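Local structure of biofilm-associated surface protein (Staphylococcus aureus, 7C7U) at residues A[250-261]-A[360-371]. The protein is a calcium-binding, cell wall-anchored surface protein that promotes biofilm formation, probably by switching to amyloid-like assembly. Numbering follows the deposited sequence.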
# COMPACT_ATOMS: atom_id res chain seq x y z
N GLN A 250 -33.07 -20.72 16.59
CA GLN A 250 -31.70 -20.33 16.29
C GLN A 250 -31.65 -19.17 15.30
O GLN A 250 -32.44 -19.08 14.36
CB GLN A 250 -30.90 -21.50 15.73
CG GLN A 250 -30.57 -22.58 16.74
CD GLN A 250 -29.63 -22.13 17.84
OE1 GLN A 250 -28.62 -21.48 17.60
NE2 GLN A 250 -29.95 -22.50 19.08
N TRP A 251 -30.71 -18.27 15.53
CA TRP A 251 -30.46 -17.17 14.62
C TRP A 251 -29.66 -17.63 13.40
O TRP A 251 -29.07 -18.72 13.38
CB TRP A 251 -29.68 -16.06 15.34
CG TRP A 251 -30.44 -15.34 16.40
CD1 TRP A 251 -31.76 -15.52 16.77
CD2 TRP A 251 -29.93 -14.30 17.24
NE1 TRP A 251 -32.08 -14.66 17.81
CE2 TRP A 251 -30.97 -13.91 18.12
CE3 TRP A 251 -28.68 -13.69 17.36
CZ2 TRP A 251 -30.81 -12.90 19.06
CZ3 TRP A 251 -28.52 -12.70 18.31
CH2 TRP A 251 -29.58 -12.32 19.15
N ALA A 252 -29.58 -16.77 12.39
CA ALA A 252 -28.71 -17.02 11.25
C ALA A 252 -27.75 -15.85 11.05
O ALA A 252 -28.11 -14.70 11.30
CB ALA A 252 -29.52 -17.24 9.96
N TYR A 253 -26.54 -16.15 10.58
CA TYR A 253 -25.61 -15.13 10.14
C TYR A 253 -25.69 -15.00 8.62
O TYR A 253 -25.65 -16.00 7.90
CB TYR A 253 -24.17 -15.46 10.55
CG TYR A 253 -23.21 -14.35 10.20
CD1 TYR A 253 -23.34 -13.09 10.78
CD2 TYR A 253 -22.17 -14.55 9.28
CE1 TYR A 253 -22.50 -12.06 10.45
CE2 TYR A 253 -21.32 -13.53 8.95
CZ TYR A 253 -21.47 -12.30 9.54
OH TYR A 253 -20.61 -11.30 9.21
N ASN A 254 -25.78 -13.76 8.14
CA ASN A 254 -26.02 -13.44 6.74
C ASN A 254 -24.90 -12.54 6.25
O ASN A 254 -24.43 -11.67 6.98
CB ASN A 254 -27.38 -12.72 6.57
CG ASN A 254 -28.52 -13.49 7.21
OD1 ASN A 254 -29.24 -14.22 6.54
ND2 ASN A 254 -28.67 -13.34 8.53
N TYR A 255 -24.46 -12.73 5.00
CA TYR A 255 -23.28 -12.02 4.52
C TYR A 255 -23.47 -11.70 3.04
O TYR A 255 -24.13 -12.43 2.30
CB TYR A 255 -21.98 -12.84 4.79
CG TYR A 255 -22.15 -14.31 4.46
CD1 TYR A 255 -21.85 -14.78 3.18
CD2 TYR A 255 -22.67 -15.20 5.39
CE1 TYR A 255 -22.04 -16.11 2.85
CE2 TYR A 255 -22.88 -16.53 5.08
CZ TYR A 255 -22.57 -16.98 3.80
OH TYR A 255 -22.78 -18.31 3.48
N GLN A 256 -22.92 -10.56 2.62
CA GLN A 256 -22.98 -10.11 1.24
C GLN A 256 -21.55 -9.86 0.77
O GLN A 256 -20.83 -9.05 1.36
CB GLN A 256 -23.83 -8.84 1.10
CG GLN A 256 -25.29 -9.02 1.64
CD GLN A 256 -26.23 -7.87 1.24
OE1 GLN A 256 -25.79 -6.76 0.95
NE2 GLN A 256 -27.55 -8.14 1.24
N ILE A 257 -21.12 -10.57 -0.28
CA ILE A 257 -19.78 -10.42 -0.84
C ILE A 257 -19.91 -9.70 -2.18
O ILE A 257 -20.72 -10.10 -3.02
CB ILE A 257 -19.07 -11.78 -1.00
CG1 ILE A 257 -19.19 -12.62 0.28
CG2 ILE A 257 -17.57 -11.63 -1.41
CD1 ILE A 257 -18.48 -12.00 1.50
N ASP A 258 -19.13 -8.63 -2.36
CA ASP A 258 -19.18 -7.84 -3.59
C ASP A 258 -19.10 -8.75 -4.82
O ASP A 258 -18.15 -9.53 -4.96
CB ASP A 258 -18.03 -6.84 -3.60
CG ASP A 258 -18.20 -5.77 -4.67
OD1 ASP A 258 -18.34 -6.12 -5.86
OD2 ASP A 258 -18.19 -4.58 -4.32
N LYS A 259 -20.11 -8.65 -5.68
CA LYS A 259 -20.20 -9.50 -6.87
C LYS A 259 -18.95 -9.41 -7.77
O LYS A 259 -18.59 -10.39 -8.43
CB LYS A 259 -21.46 -9.14 -7.65
CG LYS A 259 -21.48 -7.72 -8.20
CD LYS A 259 -22.81 -7.43 -8.89
CE LYS A 259 -22.80 -6.05 -9.54
NZ LYS A 259 -21.70 -5.99 -10.57
N ASP A 260 -18.28 -8.25 -7.82
CA ASP A 260 -17.10 -8.15 -8.69
C ASP A 260 -15.90 -8.92 -8.18
O ASP A 260 -14.94 -9.10 -8.93
CB ASP A 260 -16.70 -6.69 -8.89
CG ASP A 260 -17.71 -5.92 -9.72
OD1 ASP A 260 -18.43 -6.58 -10.49
OD2 ASP A 260 -17.77 -4.69 -9.60
N LEU A 261 -15.89 -9.35 -6.92
CA LEU A 261 -14.80 -10.20 -6.47
C LEU A 261 -15.02 -11.66 -6.82
O LEU A 261 -14.07 -12.44 -6.79
CB LEU A 261 -14.62 -10.06 -4.95
CG LEU A 261 -13.87 -8.81 -4.52
CD1 LEU A 261 -13.73 -8.75 -3.01
CD2 LEU A 261 -12.48 -8.80 -5.19
N GLU A 360 -10.27 0.63 -7.20
CA GLU A 360 -11.55 -0.05 -7.21
C GLU A 360 -11.97 -0.33 -5.78
O GLU A 360 -11.19 -0.87 -4.99
CB GLU A 360 -11.49 -1.35 -8.02
CG GLU A 360 -12.90 -1.79 -8.47
CD GLU A 360 -12.92 -3.01 -9.38
OE1 GLU A 360 -11.84 -3.52 -9.75
OE2 GLU A 360 -14.02 -3.48 -9.71
N ASP A 361 -13.21 0.01 -5.46
CA ASP A 361 -13.80 -0.27 -4.16
C ASP A 361 -14.70 -1.49 -4.23
O ASP A 361 -15.49 -1.63 -5.18
CB ASP A 361 -14.63 0.92 -3.68
CG ASP A 361 -13.78 2.11 -3.34
OD1 ASP A 361 -12.67 1.90 -2.81
OD2 ASP A 361 -14.22 3.24 -3.62
N PHE A 362 -14.61 -2.36 -3.22
CA PHE A 362 -15.53 -3.47 -3.07
C PHE A 362 -16.23 -3.36 -1.72
O PHE A 362 -15.61 -2.99 -0.73
CB PHE A 362 -14.83 -4.82 -3.19
CG PHE A 362 -13.99 -4.93 -4.45
CD1 PHE A 362 -12.70 -4.45 -4.48
CD2 PHE A 362 -14.52 -5.48 -5.60
CE1 PHE A 362 -11.91 -4.53 -5.64
CE2 PHE A 362 -13.75 -5.56 -6.76
CZ PHE A 362 -12.45 -5.09 -6.77
N THR A 363 -17.52 -3.65 -1.70
CA THR A 363 -18.32 -3.47 -0.49
C THR A 363 -18.90 -4.79 -0.04
O THR A 363 -19.08 -5.71 -0.83
CB THR A 363 -19.42 -2.42 -0.71
OG1 THR A 363 -20.15 -2.75 -1.89
CG2 THR A 363 -18.80 -1.04 -0.88
N PHE A 364 -19.13 -4.88 1.28
CA PHE A 364 -19.59 -6.09 1.95
C PHE A 364 -20.57 -5.71 3.05
O PHE A 364 -20.60 -4.55 3.49
CB PHE A 364 -18.43 -6.87 2.57
CG PHE A 364 -17.25 -7.01 1.66
CD1 PHE A 364 -16.34 -5.97 1.52
CD2 PHE A 364 -17.11 -8.15 0.89
CE1 PHE A 364 -15.26 -6.09 0.64
CE2 PHE A 364 -16.03 -8.26 0.01
CZ PHE A 364 -15.12 -7.23 -0.11
N ALA A 365 -21.37 -6.69 3.46
CA ALA A 365 -22.31 -6.51 4.58
C ALA A 365 -22.47 -7.83 5.34
O ALA A 365 -22.32 -8.92 4.77
CB ALA A 365 -23.69 -6.00 4.12
N GLY A 366 -22.81 -7.71 6.63
CA GLY A 366 -23.08 -8.86 7.47
C GLY A 366 -24.11 -8.46 8.52
O GLY A 366 -24.19 -7.29 8.91
N TYR A 367 -24.92 -9.41 8.93
CA TYR A 367 -25.98 -9.14 9.91
C TYR A 367 -26.54 -10.46 10.42
O TYR A 367 -26.42 -11.50 9.77
CB TYR A 367 -27.12 -8.26 9.32
CG TYR A 367 -27.77 -8.82 8.07
CD1 TYR A 367 -27.19 -8.64 6.80
CD2 TYR A 367 -28.97 -9.53 8.14
CE1 TYR A 367 -27.80 -9.15 5.66
CE2 TYR A 367 -29.57 -10.04 7.01
CZ TYR A 367 -28.98 -9.84 5.77
OH TYR A 367 -29.58 -10.37 4.65
N LEU A 368 -27.13 -10.40 11.62
CA LEU A 368 -27.82 -11.52 12.23
C LEU A 368 -29.33 -11.35 12.05
O LEU A 368 -29.85 -10.23 12.11
CB LEU A 368 -27.49 -11.63 13.74
CG LEU A 368 -26.05 -12.05 14.04
CD1 LEU A 368 -25.61 -11.64 15.45
CD2 LEU A 368 -25.96 -13.55 13.85
N THR A 369 -30.02 -12.47 11.87
CA THR A 369 -31.48 -12.46 11.77
C THR A 369 -32.05 -13.49 12.73
O THR A 369 -31.40 -14.49 13.05
CB THR A 369 -31.99 -12.81 10.35
OG1 THR A 369 -31.34 -14.01 9.90
CG2 THR A 369 -31.75 -11.65 9.37
N ASP A 370 -33.28 -13.26 13.18
CA ASP A 370 -33.90 -14.28 14.01
C ASP A 370 -34.45 -15.39 13.11
O ASP A 370 -34.32 -15.35 11.87
CB ASP A 370 -34.98 -13.67 14.92
CG ASP A 370 -36.19 -13.12 14.17
OD1 ASP A 370 -36.41 -13.44 12.99
OD2 ASP A 370 -36.98 -12.36 14.81
N SER A 371 -35.10 -16.39 13.72
CA SER A 371 -35.61 -17.53 12.95
C SER A 371 -36.74 -17.16 11.99
O SER A 371 -37.13 -18.00 11.19
CB SER A 371 -36.07 -18.64 13.89
OG SER A 371 -37.08 -18.20 14.79
O HOH W 1 -31.84 -15.09 6.73
O HOH W 2 -28.62 -10.76 2.27
O HOH W 3 -19.68 -1.89 -4.29
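Strands 252-257 and 360-369 run antiparallel, their short axes 173° apart, with Ala252-Thr369, Asn254-Tyr367 and Gln256-Ala365 as the hydrogen-bonded pairs. On the face that carries these residues, Asn254 places CB over the ring face of Tyr367, 3.5 Å from the centroid in a CH-pi contact, and its amide continues past the CE2 side of the rim in a plane only 8° from that of the ring. Tyr367 holds its ring between its own backbone N and carbonyl carbon (chi1 56°), which brings it up against the neighbouring strand. The Asn254 amide is fixed in rotation by two bonds from ND2, one to Thr369 OG1 at 3.1 Å and one to Tyr367 O at 3.2 Å. The latter reaches the carbonyl from above its plane, while Asn254 N meets the same oxygen nearly end-on, so Tyr367 O is gripped twice. A water links Tyr367 OH to Gln256 NE2, which also bonds Asp194.

The two strands form the centre of a four-stranded antiparallel sheet, flanked by 301-305 and 381-388. Its other face packs against strand 323-331 of a second antiparallel sheet, as in a beta sandwich; here Tyr253 CD1 meets Leu368 CD2 at 4.1 Å, and Tyr253 OH bonds Gln233.

At Asp258 the carboxylate reaches across to the other strand. OD2 accepts from Thr363 N at 2.9 Å and OD1 from Asp260 N, the latter closing an Asx turn. Both oxygens use their anti lone pairs. In the 3-10 segment that follows, Leu261 lies over one face of the Phe362 ring, with CD2 3.9 Å from the centroid, while Leu261 CD1 touches the edge of Phe364 at CZ, 3.6 Å away.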